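Local coordinates for protein minor fimbrium anchoring subunit Mfa2 (Porphyromonas gingivalis, PDB 5NFI) that fastens the minor fimbriae to the bacterial outer membrane through interaction with Mfa1 and regulates fimbrial length, at residues A[20-25]-A[111-116]. Sequence-based numbering, arbitrary orientation.
Sequences SYPAEV and TLWYAT
Trp113, the buried aromatic that opens strand 113-122, lays its indole against the turn formed by Pro22 to Val25, and it has more of its own surface buried by the partner segment (73 Å²) than any other residue of the pair. Its CB points toward that turn, and with chi1 at -57° CG lies anti to the carbonyl carbon, which carries the ring out to residues 22-25. At the five-membered ring the partner is Val25: CG2 sits over one face, 3.5 Å from the ring centroid and only 3° off the normal, which meets the geometry of a CH-pi contact. Trp113 CD1 and NE1 are both 3.7 Å from Val25 CG2, as expected for a methyl almost centred above the pyrrole. With CG1 of Val25 anti to the backbone N (chi1 179°), CG2 is the branch turned toward the indole, beside that N. Farther out, Trp113 CZ2 meets Glu24 CB at 3.9 Å, an oblique approach. At the far end of the six-membered ring, Trp113 CH2 packs on Pro22 CG at 3.7 Å, with CZ3 slightly more distant from the same carbon. The indole thus spans three residues of a type I turn whose own Val25 N to Pro22 O bond is weak. Thr111 OG1 lies in the indole plane at the ring edge and 3.7 Å from Glu24 CB, while the Glu24 chain bends at chi2 and takes its carboxylate off the contact. Asn73 ND2 ties the backbones together by hydrogen bonds to Glu24 O and Thr111 O. In the fold, the contact packs the connection between strands 3-10 and 28-33 against the start of strand 113-122, which runs antiparallel to both strand 64-72 and strand 133-151; Glu141 of the latter also touches Trp113.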
ATOM      1  N   SER A  20       2.781 -16.737  -6.748  1.00 76.32           N
ATOM      2  CA  SER A  20       1.687 -16.370  -7.632  1.00 74.26           C
ATOM      3  C   SER A  20       2.201 -15.372  -8.656  1.00 72.23           C
ATOM      4  O   SER A  20       3.286 -14.820  -8.492  1.00 71.63           O
ATOM      5  CB  SER A  20       0.529 -15.773  -6.836  1.00 72.81           C
ATOM      6  OG  SER A  20       0.434 -16.388  -5.565  1.00 73.57           O
ATOM      7  N   TYR A  21       1.416 -15.130  -9.701  1.00 70.77           N
ATOM      8  CA  TYR A  21       1.825 -14.235 -10.779  1.00 68.29           C
ATOM      9  C   TYR A  21       0.671 -13.340 -11.202  1.00 66.61           C
ATOM     10  O   TYR A  21       0.193 -13.429 -12.339  1.00 67.83           O
ATOM     11  CB  TYR A  21       2.334 -15.043 -11.974  1.00 69.24           C
ATOM     12  CG  TYR A  21       3.519 -15.894 -11.633  1.00 69.93           C
ATOM     13  CD1 TYR A  21       4.788 -15.337 -11.546  1.00 69.40           C
ATOM     14  CD2 TYR A  21       3.375 -17.250 -11.378  1.00 71.71           C
ATOM     15  CE1 TYR A  21       5.886 -16.114 -11.229  1.00 70.98           C
ATOM     16  CE2 TYR A  21       4.468 -18.039 -11.058  1.00 73.49           C
ATOM     17  CZ  TYR A  21       5.723 -17.466 -10.982  1.00 73.18           C
ATOM     18  OH  TYR A  21       6.824 -18.238 -10.670  1.00 74.75           O
ATOM     19  N   PRO A  22       0.249 -12.444 -10.300  1.00 63.79           N
ATOM     20  CA  PRO A  22      -1.035 -11.739 -10.371  1.00 61.65           C
ATOM     21  C   PRO A  22      -1.278 -11.050 -11.697  1.00 60.66           C
ATOM     22  O   PRO A  22      -0.437 -10.274 -12.149  1.00 60.13           O
ATOM     23  CB  PRO A  22      -0.927 -10.706  -9.250  1.00 59.44           C
ATOM     24  CG  PRO A  22       0.137 -11.193  -8.359  1.00 59.85           C
ATOM     25  CD  PRO A  22       1.113 -11.889  -9.244  1.00 61.96           C
ATOM     26  N   ALA A  23      -2.423 -11.331 -12.309  1.00 61.46           N
ATOM     27  CA  ALA A  23      -2.837 -10.620 -13.512  1.00 62.50           C
ATOM     28  C   ALA A  23      -3.025  -9.128 -13.246  1.00 60.87           C
ATOM     29  O   ALA A  23      -2.969  -8.321 -14.168  1.00 61.02           O
ATOM     30  CB  ALA A  23      -4.113 -11.214 -14.052  1.00 64.93           C
ATOM     31  N   GLU A  24      -3.249  -8.783 -11.976  1.00 58.79           N
ATOM     32  CA  GLU A  24      -3.526  -7.418 -11.545  1.00 56.34           C
ATOM     33  C   GLU A  24      -2.418  -6.464 -11.923  1.00 53.71           C
ATOM     34  O   GLU A  24      -2.653  -5.263 -12.047  1.00 52.01           O
ATOM     35  CB  GLU A  24      -3.731  -7.362 -10.024  1.00 56.77           C
ATOM     36  CG  GLU A  24      -5.101  -7.797  -9.529  1.00 58.38           C
ATOM     37  CD  GLU A  24      -5.335  -9.291  -9.666  1.00 61.52           C
ATOM     38  OE1 GLU A  24      -4.424 -10.010 -10.128  1.00 61.97           O
ATOM     39  OE2 GLU A  24      -6.437  -9.749  -9.288  1.00 63.48           O
ATOM     40  N   VAL A  25      -1.203  -6.991 -12.087  1.00 53.93           N
ATOM     41  CA  VAL A  25      -0.067  -6.149 -12.454  1.00 52.79           C
ATOM     42  C   VAL A  25      -0.024  -5.944 -13.948  1.00 54.14           C
ATOM     43  O   VAL A  25       0.286  -6.871 -14.674  1.00 56.49           O
ATOM     44  CB  VAL A  25       1.247  -6.754 -11.979  1.00 52.93           C
ATOM     45  CG1 VAL A  25       2.407  -5.866 -12.391  1.00 48.75           C
ATOM     46  CG2 VAL A  25       1.202  -6.936 -10.457  1.00 51.88           C
ATOM     47  N   THR A 111      -4.712  -1.598  -8.035  1.00 50.65           N
ATOM     48  CA  THR A 111      -3.723  -2.278  -7.214  1.00 49.42           C
ATOM     49  C   THR A 111      -2.407  -1.560  -7.360  1.00 48.22           C
ATOM     50  O   THR A 111      -2.121  -1.008  -8.421  1.00 48.47           O
ATOM     51  CB  THR A 111      -3.563  -3.732  -7.619  1.00 49.94           C
ATOM     52  OG1 THR A 111      -3.608  -3.834  -9.053  1.00 50.61           O
ATOM     53  CG2 THR A 111      -4.697  -4.547  -7.030  1.00 50.46           C
ATOM     54  N   LEU A 112      -1.622  -1.527  -6.294  1.00 47.16           N
ATOM     55  CA  LEU A 112      -0.296  -0.947  -6.379  1.00 47.43           C
ATOM     56  C   LEU A 112       0.682  -1.923  -5.798  1.00 48.59           C
ATOM     57  O   LEU A 112       0.446  -2.466  -4.716  1.00 49.48           O
ATOM     58  CB  LEU A 112      -0.219   0.376  -5.634  1.00 47.56           C
ATOM     59  CG  LEU A 112       1.160   1.036  -5.702  1.00 47.84           C
ATOM     60  CD1 LEU A 112       1.346   1.680  -7.055  1.00 47.87           C
ATOM     61  CD2 LEU A 112       1.351   2.047  -4.576  1.00 47.70           C
ATOM     62  N   TRP A 113       1.788  -2.150  -6.496  1.00 48.90           N
ATOM     63  CA  TRP A 113       2.684  -3.234  -6.092  1.00 49.26           C
ATOM     64  C   TRP A 113       4.140  -2.821  -5.957  1.00 50.46           C
ATOM     65  O   TRP A 113       4.624  -2.006  -6.733  1.00 50.94           O
ATOM     66  CB  TRP A 113       2.603  -4.374  -7.094  1.00 48.30           C
ATOM     67  CG  TRP A 113       1.238  -4.927  -7.290  1.00 46.77           C
ATOM     68  CD1 TRP A 113       0.220  -4.374  -8.015  1.00 46.07           C
ATOM     69  CD2 TRP A 113       0.745  -6.171  -6.786  1.00 46.74           C
ATOM     70  NE1 TRP A 113      -0.879  -5.192  -7.978  1.00 45.78           N
ATOM     71  CE2 TRP A 113      -0.582  -6.304  -7.233  1.00 46.42           C
ATOM     72  CE3 TRP A 113       1.293  -7.177  -5.987  1.00 47.00           C
ATOM     73  CZ2 TRP A 113      -1.365  -7.405  -6.914  1.00 47.33           C
ATOM     74  CZ3 TRP A 113       0.523  -8.264  -5.678  1.00 47.92           C
ATOM     75  CH2 TRP A 113      -0.796  -8.372  -6.137  1.00 48.08           C
ATOM     76  N   TYR A 114       4.844  -3.402  -4.989  1.00 50.74           N
ATOM     77  CA  TYR A 114       6.271  -3.151  -4.865  1.00 51.27           C
ATOM     78  C   TYR A 114       7.120  -4.426  -4.732  1.00 53.40           C
ATOM     79  O   TYR A 114       6.713  -5.399  -4.123  1.00 54.03           O
ATOM     80  CB  TYR A 114       6.563  -2.235  -3.679  1.00 51.12           C
ATOM     81  CG  TYR A 114       8.048  -2.029  -3.541  1.00 52.58           C
ATOM     82  CD1 TYR A 114       8.755  -1.276  -4.486  1.00 52.96           C
ATOM     83  CD2 TYR A 114       8.760  -2.637  -2.526  1.00 53.73           C
ATOM     84  CE1 TYR A 114      10.125  -1.113  -4.398  1.00 53.76           C
ATOM     85  CE2 TYR A 114      10.125  -2.480  -2.430  1.00 54.87           C
ATOM     86  CZ  TYR A 114      10.803  -1.722  -3.369  1.00 54.79           C
ATOM     87  OH  TYR A 114      12.161  -1.559  -3.264  1.00 55.88           O
ATOM     88  N   ALA A 115       8.310  -4.414  -5.313  1.00 54.91           N
ATOM     89  CA  ALA A 115       9.252  -5.495  -5.062  1.00 55.87           C
ATOM     90  C   ALA A 115      10.671  -4.965  -4.882  1.00 55.61           C
ATOM     91  O   ALA A 115      11.069  -3.986  -5.524  1.00 55.41           O
ATOM     92  CB  ALA A 115       9.211  -6.511  -6.193  1.00 56.40           C
ATOM     93  N   THR A 116      11.425  -5.603  -3.995  1.00 55.63           N
ATOM     94  CA  THR A 116      12.867  -5.412  -3.967  1.00 55.99           C
ATOM     95  C   THR A 116      13.489  -6.730  -4.377  1.00 56.71           C
ATOM     96  O   THR A 116      13.153  -7.775  -3.827  1.00 57.72           O
ATOM     97  CB  THR A 116      13.398  -4.996  -2.585  1.00 56.65           C
ATOM     98  OG1 THR A 116      12.789  -3.758  -2.174  1.00 56.31           O
ATOM     99  CG2 THR A 116      14.905  -4.821  -2.634  1.00 57.09           C
TER